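Local atomic coordinates of LbaCas13a H328A (C2c2) (Lachnospiraceae bacterium NK4A179, PDB entry 5WLH), a protein that binds a CRISPR guide RNA and, as a Cas13a effector, probably cleaves RNA targets that the guide recognises. Residues D467-E472 with K1163-I1168; G1170-Q1175 with G1210-Y1215. One frame throughout, in Å; residues are numbered along the deposited sequence.

In the fold
Both contacts meet on one continuous piece of chain: strand 1166-1169 gives contact 1 its inner strand and runs directly into helix 1171-1180, which carries contact 2. Their centres lie about 15 Å apart, and they touch where Ile-1168 CG2 packs 3.5 Å from Tyr-1174 CB. Contact 1 joins segments 691 residues apart by parallel strand pairing near the surface; backbone hydrogen bonds and charged side chains dominate, with only Ile-471 and Ile-1168 buried. Contact 2 is local, 35 residues apart, and wholly buried; its helices meet mainly through side chains, with rings, aliphatic groups and one amide in place of strand pairing and charged groups.

Contact 1 (D467-E472 with K1163-I1168); sequences DKKEIE and KKNRKI
Strand 470-472 runs parallel to strand 1166-1168, their axes 4.9 Å apart at 15°, and Lys-1167 supplies both backbone bonds between the two segments: its N donates to Lys-469 O (2.9 Å) and its O accepts from Ile-471 N (3.0 Å). Just before the pairing, Arg-1166 reaches back with an extended chain, CG anti to the backbone N (chi1 -154°), and grips Lys-468 O side-on. NE (2.9 Å) and NH2 (3.1 Å) both donate to this one oxygen, which lies close to the guanidinium plane. Over one face of that group sits Ile-471 CD1, displaced toward the rim. With an alanine here, Lys-468 O would probably lose both donors and Ile-471 the guanidinium packed against it.

Lys-469, bent at chi2, brings NZ to Asn-1165 OD1 at 2.6 Å, the two side chains crossing at nearly a right angle. Glu-470 and Lys-1167 extend side by side, so that contact is made by OE1 against the aliphatic CD (3.3 Å); their salt bridge is long, and Glu-470 OE1 has a closer mate in Asn-1169 ND2. Ile-471 CG1 and Ile-1168 CD1 pack on the other face of the sheet, 3.7 Å apart. Strand 1157-1160 pairs antiparallel on the far side of 1166-1169, while Tyr-1174 of helix 1171-1180 covers both isoleucines and Tyr-1187 of strand 1187-1189 touches Arg-1166 and Ile-1168.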
loop_
_atom_site.group_PDB
_atom_site.type_symbol
_atom_site.label_atom_id
_atom_site.label_comp_id
_atom_site.label_asym_id
_atom_site.label_seq_id
_atom_site.Cartn_x
_atom_site.Cartn_y
_atom_site.Cartn_z
ATOM N N ASP A 467 -30.243 17.957 -14.846
ATOM C CA ASP A 467 -30.769 19.021 -15.681
ATOM C C ASP A 467 -30.862 20.337 -14.931
ATOM O O ASP A 467 -31.354 21.316 -15.496
ATOM C CB ASP A 467 -32.153 18.642 -16.231
ATOM C CG ASP A 467 -32.110 17.441 -17.171
ATOM O OD1 ASP A 467 -31.008 16.901 -17.426
ATOM O OD2 ASP A 467 -33.189 17.031 -17.648
ATOM N N LYS A 468 -30.394 20.386 -13.682
ATOM C CA LYS A 468 -30.529 21.597 -12.886
ATOM C C LYS A 468 -29.759 22.740 -13.536
ATOM O O LYS A 468 -28.568 22.619 -13.835
ATOM C CB LYS A 468 -30.025 21.358 -11.462
ATOM C CG LYS A 468 -30.929 20.469 -10.618
ATOM C CD LYS A 468 -30.409 20.357 -9.191
ATOM C CE LYS A 468 -30.972 19.124 -8.497
ATOM N NZ LYS A 468 -30.187 18.761 -7.289
ATOM N N LYS A 469 -30.450 23.848 -13.766
ATOM C CA LYS A 469 -29.826 25.040 -14.311
ATOM C C LYS A 469 -29.196 25.902 -13.230
ATOM O O LYS A 469 -28.506 26.874 -13.557
ATOM C CB LYS A 469 -30.853 25.862 -15.093
ATOM C CG LYS A 469 -31.405 25.135 -16.300
ATOM C CD LYS A 469 -30.497 25.327 -17.499
ATOM C CE LYS A 469 -31.219 24.998 -18.797
ATOM N NZ LYS A 469 -30.592 25.673 -19.973
ATOM N N GLU A 470 -29.445 25.582 -11.964
ATOM C CA GLU A 470 -28.771 26.220 -10.841
ATOM C C GLU A 470 -28.407 25.140 -9.838
ATOM O O GLU A 470 -29.271 24.358 -9.435
ATOM C CB GLU A 470 -29.650 27.272 -10.166
ATOM C CG GLU A 470 -29.000 27.901 -8.938
ATOM C CD GLU A 470 -29.610 29.241 -8.589
ATOM O OE1 GLU A 470 -29.131 29.899 -7.635
ATOM O OE2 GLU A 470 -30.575 29.635 -9.282
ATOM N N ILE A 471 -27.136 25.097 -9.436
ATOM C CA ILE A 471 -26.674 24.135 -8.445
ATOM C C ILE A 471 -25.931 24.872 -7.341
ATOM O O ILE A 471 -25.545 26.034 -7.484
ATOM C CB ILE A 471 -25.768 23.051 -9.051
ATOM C CG1 ILE A 471 -24.627 23.677 -9.843
ATOM C CG2 ILE A 471 -26.585 22.087 -9.918
ATOM C CD1 ILE A 471 -23.610 22.646 -10.342
ATOM N N GLU A 472 -25.758 24.179 -6.219
ATOM C CA GLU A 472 -25.033 24.704 -5.068
ATOM C C GLU A 472 -24.011 23.670 -4.622
ATOM O O GLU A 472 -24.371 22.529 -4.310
ATOM C CB GLU A 472 -25.984 25.040 -3.916
ATOM C CG GLU A 472 -25.278 25.594 -2.684
ATOM C CD GLU A 472 -26.247 26.024 -1.583
ATOM O OE1 GLU A 472 -27.478 25.942 -1.797
ATOM O OE2 GLU A 472 -25.770 26.453 -0.506
ATOM N N LYS A 1163 -25.412 29.733 -24.106
ATOM C CA LYS A 1163 -26.529 28.870 -24.496
ATOM C C LYS A 1163 -26.705 27.717 -23.517
ATOM O O LYS A 1163 -27.836 27.348 -23.180
ATOM C CB LYS A 1163 -26.335 28.336 -25.915
ATOM C CG LYS A 1163 -27.613 27.741 -26.501
ATOM C CD LYS A 1163 -27.419 27.188 -27.907
ATOM C CE LYS A 1163 -28.738 26.645 -28.472
ATOM N NZ LYS A 1163 -29.923 27.046 -27.665
ATOM N N LYS A 1164 -25.600 27.141 -23.045
ATOM C CA LYS A 1164 -25.648 26.136 -21.982
ATOM C C LYS A 1164 -25.588 26.850 -20.628
ATOM O O LYS A 1164 -24.639 26.718 -19.851
ATOM C CB LYS A 1164 -24.514 25.139 -22.147
ATOM C CG LYS A 1164 -24.526 24.384 -23.463
ATOM C CD LYS A 1164 -23.289 23.513 -23.600
ATOM C CE LYS A 1164 -23.619 22.167 -24.233
ATOM N NZ LYS A 1164 -24.181 21.201 -23.243
ATOM N N ASN A 1165 -26.634 27.625 -20.358
ATOM C CA ASN A 1165 -26.618 28.517 -19.208
ATOM C C ASN A 1165 -26.670 27.729 -17.904
ATOM O O ASN A 1165 -27.305 26.674 -17.808
ATOM C CB ASN A 1165 -27.791 29.494 -19.257
ATOM C CG ASN A 1165 -29.129 28.789 -19.273
ATOM O OD1 ASN A 1165 -29.409 27.981 -20.161
ATOM N ND2 ASN A 1165 -29.960 29.075 -18.278
ATOM N N ARG A 1166 -26.006 28.268 -16.886
ATOM C CA ARG A 1166 -26.018 27.614 -15.588
ATOM C C ARG A 1166 -25.551 28.605 -14.538
ATOM O O ARG A 1166 -24.660 29.418 -14.796
ATOM C CB ARG A 1166 -25.126 26.360 -15.572
ATOM C CG ARG A 1166 -25.571 25.345 -14.544
ATOM C CD ARG A 1166 -24.901 23.976 -14.699
ATOM N NE ARG A 1166 -25.723 22.944 -14.079
ATOM C CZ ARG A 1166 -25.287 21.744 -13.710
ATOM N NH1 ARG A 1166 -24.024 21.410 -13.902
ATOM N NH2 ARG A 1166 -26.125 20.872 -13.156
ATOM N N LYS A 1167 -26.169 28.541 -13.372
ATOM C CA LYS A 1167 -25.740 29.311 -12.220
ATOM C C LYS A 1167 -25.148 28.337 -11.217
ATOM O O LYS A 1167 -25.776 27.326 -10.891
ATOM C CB LYS A 1167 -26.895 30.095 -11.595
ATOM C CG LYS A 1167 -26.439 31.121 -10.562
ATOM C CD LYS A 1167 -27.616 31.796 -9.888
ATOM C CE LYS A 1167 -27.189 33.082 -9.195
ATOM N NZ LYS A 1167 -28.331 33.716 -8.474
ATOM N N ILE A 1168 -23.947 28.656 -10.737
ATOM C CA ILE A 1168 -23.167 27.795 -9.851
ATOM C C ILE A 1168 -22.919 28.566 -8.567
ATOM O O ILE A 1168 -22.155 29.540 -8.567
ATOM C CB ILE A 1168 -21.830 27.385 -10.482
ATOM C CG1 ILE A 1168 -21.995 27.029 -11.962
ATOM C CG2 ILE A 1168 -21.174 26.253 -9.682
ATOM C CD1 ILE A 1168 -22.663 25.713 -12.197
HETATM O O HOH W 1 -29.361 29.557 -15.125
#

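Contact 2 (G1170-Q1175 with G1210-Y1215); sequences GAILYQ and GEFYRY
Gln-1175 lies over the Tyr-1215 ring within an antiparallel helix pair in which segments 1171-1175 and 1210-1215 run at 167°. The axes of these segments come no closer than 11.5 Å, a separation bridged by long side chains. Gln-1175 CG makes a CH-pi contact 3.9 Å from the ring centroid and 15° off its normal. Farther along, the amide stands nearly upright on the ring, their planes 86° apart. The bend at chi2 carries this amide across the face toward the CB end of the tyrosine.

Phe-1212 lies beside this pair and presents its edge to helix 1171-1180: CZ meets Ile-1172 CD1 at 3.6 Å, and Gln-1175 O lies 3.8 Å from CD2. CE2 also touches Gln-1175 CB (3.8 Å). One face of the phenylalanine is covered from within its own helix by Tyr-1215 CD2. The tip of Tyr-1215 reaches the start of helix 1171-1180, where OH lies 3.7 Å from Ala-1171 CB.

Partners farther out fix both polar ends. Tyr-1215 OH hydrogen-bonds to Thr-1154 O, and Gln-1175 NE2 to Tyr-1187 O of strand 1187-1189, satisfying each polar group in a buried setting. Leu-1158 of strand 1157-1160 packs on Ala-1171, Gln-1175 and Tyr-1215, while His-1141 and Leu-1145 of helix 1106-1145 back Ile-1172. Above the tyrosine plane, offset toward its rim, Gln-1175 NE2 sits 3.1 Å from Tyr-1215 CG.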
loop_
_atom_site.group_PDB
_atom_site.type_symbol
_atom_site.label_atom_id
_atom_site.label_comp_id
_atom_site.label_asym_id
_atom_site.label_seq_id
_atom_site.Cartn_x
_atom_site.Cartn_y
_atom_site.Cartn_z
ATOM N N GLY A 1170 -21.271 28.386 -4.805
ATOM C CA GLY A 1170 -20.070 27.644 -4.421
ATOM C C GLY A 1170 -19.149 27.420 -5.603
ATOM O O GLY A 1170 -18.520 26.351 -5.715
ATOM N N ALA A 1171 -19.049 28.419 -6.483
ATOM C CA ALA A 1171 -18.398 28.256 -7.778
ATOM C C ALA A 1171 -16.968 27.769 -7.637
ATOM O O ALA A 1171 -16.543 26.885 -8.388
ATOM C CB ALA A 1171 -18.405 29.580 -8.547
ATOM N N ILE A 1172 -16.204 28.349 -6.699
ATOM C CA ILE A 1172 -14.799 27.964 -6.566
ATOM C C ILE A 1172 -14.689 26.468 -6.316
ATOM O O ILE A 1172 -13.801 25.808 -6.854
ATOM C CB ILE A 1172 -14.093 28.770 -5.461
ATOM C CG1 ILE A 1172 -12.634 28.293 -5.289
ATOM C CG2 ILE A 1172 -14.801 28.645 -4.164
ATOM C CD1 ILE A 1172 -11.762 28.579 -6.449
ATOM N N LEU A 1173 -15.609 25.910 -5.531
ATOM C CA LEU A 1173 -15.538 24.482 -5.224
ATOM C C LEU A 1173 -15.867 23.647 -6.448
ATOM O O LEU A 1173 -15.188 22.656 -6.734
ATOM C CB LEU A 1173 -16.492 24.141 -4.080
ATOM C CG LEU A 1173 -16.306 24.910 -2.787
ATOM C CD1 LEU A 1173 -17.386 24.499 -1.785
ATOM C CD2 LEU A 1173 -14.899 24.696 -2.228
ATOM N N TYR A 1174 -16.917 24.032 -7.177
ATOM C CA TYR A 1174 -17.234 23.375 -8.435
ATOM C C TYR A 1174 -16.024 23.393 -9.361
ATOM O O TYR A 1174 -15.642 22.366 -9.933
ATOM C CB TYR A 1174 -18.436 24.078 -9.103
ATOM C CG TYR A 1174 -18.710 23.521 -10.480
ATOM C CD1 TYR A 1174 -18.022 23.989 -11.598
ATOM C CD2 TYR A 1174 -19.624 22.492 -10.653
ATOM C CE1 TYR A 1174 -18.239 23.441 -12.847
ATOM C CE2 TYR A 1174 -19.863 21.937 -11.914
ATOM C CZ TYR A 1174 -19.174 22.424 -13.001
ATOM O OH TYR A 1174 -19.382 21.859 -14.235
ATOM N N GLN A 1175 -15.406 24.568 -9.518
ATOM C CA GLN A 1175 -14.344 24.719 -10.499
ATOM C C GLN A 1175 -13.102 23.946 -10.094
ATOM O O GLN A 1175 -12.379 23.442 -10.964
ATOM C CB GLN A 1175 -14.038 26.206 -10.701
ATOM C CG GLN A 1175 -15.264 26.950 -11.303
ATOM C CD GLN A 1175 -15.234 26.920 -12.814
ATOM O OE1 GLN A 1175 -15.805 26.035 -13.443
ATOM N NE2 GLN A 1175 -14.510 27.851 -13.402
ATOM N N GLY A 1210 -5.315 25.363 -17.032
ATOM C CA GLY A 1210 -5.294 26.612 -17.786
ATOM C C GLY A 1210 -6.632 27.323 -17.762
ATOM O O GLY A 1210 -6.707 28.534 -17.535
ATOM N N GLU A 1211 -7.712 26.576 -17.966
ATOM C CA GLU A 1211 -9.031 27.192 -17.948
ATOM C C GLU A 1211 -9.365 27.741 -16.571
ATOM O O GLU A 1211 -9.966 28.816 -16.449
ATOM C CB GLU A 1211 -10.071 26.172 -18.398
ATOM C CG GLU A 1211 -9.879 25.760 -19.826
ATOM C CD GLU A 1211 -10.584 24.468 -20.154
ATOM O OE1 GLU A 1211 -11.128 23.830 -19.222
ATOM O OE2 GLU A 1211 -10.586 24.091 -21.342
ATOM N N PHE A 1212 -8.984 27.018 -15.514
ATOM C CA PHE A 1212 -9.216 27.514 -14.165
ATOM C C PHE A 1212 -8.530 28.851 -13.953
ATOM O O PHE A 1212 -9.115 29.772 -13.366
ATOM C CB PHE A 1212 -8.700 26.512 -13.139
ATOM C CG PHE A 1212 -8.987 26.901 -11.739
ATOM C CD1 PHE A 1212 -8.118 27.757 -11.041
ATOM C CD2 PHE A 1212 -10.113 26.432 -11.105
ATOM C CE1 PHE A 1212 -8.386 28.113 -9.745
ATOM C CE2 PHE A 1212 -10.388 26.792 -9.798
ATOM C CZ PHE A 1212 -9.515 27.629 -9.112
ATOM N N TYR A 1213 -7.281 28.958 -14.402
ATOM C CA TYR A 1213 -6.566 30.227 -14.339
ATOM C C TYR A 1213 -7.353 31.339 -15.024
ATOM O O TYR A 1213 -7.425 32.456 -14.511
ATOM C CB TYR A 1213 -5.186 30.070 -14.970
ATOM C CG TYR A 1213 -4.111 29.631 -13.989
ATOM C CD1 TYR A 1213 -3.994 28.295 -13.595
ATOM C CD2 TYR A 1213 -3.210 30.554 -13.451
ATOM C CE1 TYR A 1213 -3.003 27.888 -12.702
ATOM C CE2 TYR A 1213 -2.225 30.154 -12.550
ATOM C CZ TYR A 1213 -2.125 28.822 -12.183
ATOM O OH TYR A 1213 -1.153 28.425 -11.285
ATOM N N ARG A 1214 -7.979 31.043 -16.168
ATOM C CA ARG A 1214 -8.765 32.050 -16.873
ATOM C C ARG A 1214 -10.109 32.309 -16.208
ATOM O O ARG A 1214 -10.674 33.396 -16.376
ATOM C CB ARG A 1214 -8.961 31.651 -18.341
ATOM C CG ARG A 1214 -7.633 31.358 -19.015
ATOM C CD ARG A 1214 -7.169 32.477 -19.941
ATOM N NE ARG A 1214 -8.268 33.166 -20.609
ATOM C CZ ARG A 1214 -8.444 34.484 -20.617
ATOM N NH1 ARG A 1214 -7.616 35.290 -19.970
ATOM N NH2 ARG A 1214 -9.473 34.997 -21.267
ATOM N N TYR A 1215 -10.620 31.352 -15.438
ATOM C CA TYR A 1215 -11.749 31.615 -14.561
ATOM C C TYR A 1215 -11.355 32.550 -13.428
ATOM O O TYR A 1215 -12.029 33.550 -13.164
ATOM C CB TYR A 1215 -12.287 30.296 -14.000
ATOM C CG TYR A 1215 -12.973 30.408 -12.655
ATOM C CD1 TYR A 1215 -14.176 31.090 -12.517
ATOM C CD2 TYR A 1215 -12.431 29.801 -11.523
ATOM C CE1 TYR A 1215 -14.803 31.184 -11.312
ATOM C CE2 TYR A 1215 -13.050 29.887 -10.310
ATOM C CZ TYR A 1215 -14.234 30.573 -10.198
ATOM O OH TYR A 1215 -14.852 30.658 -8.982
#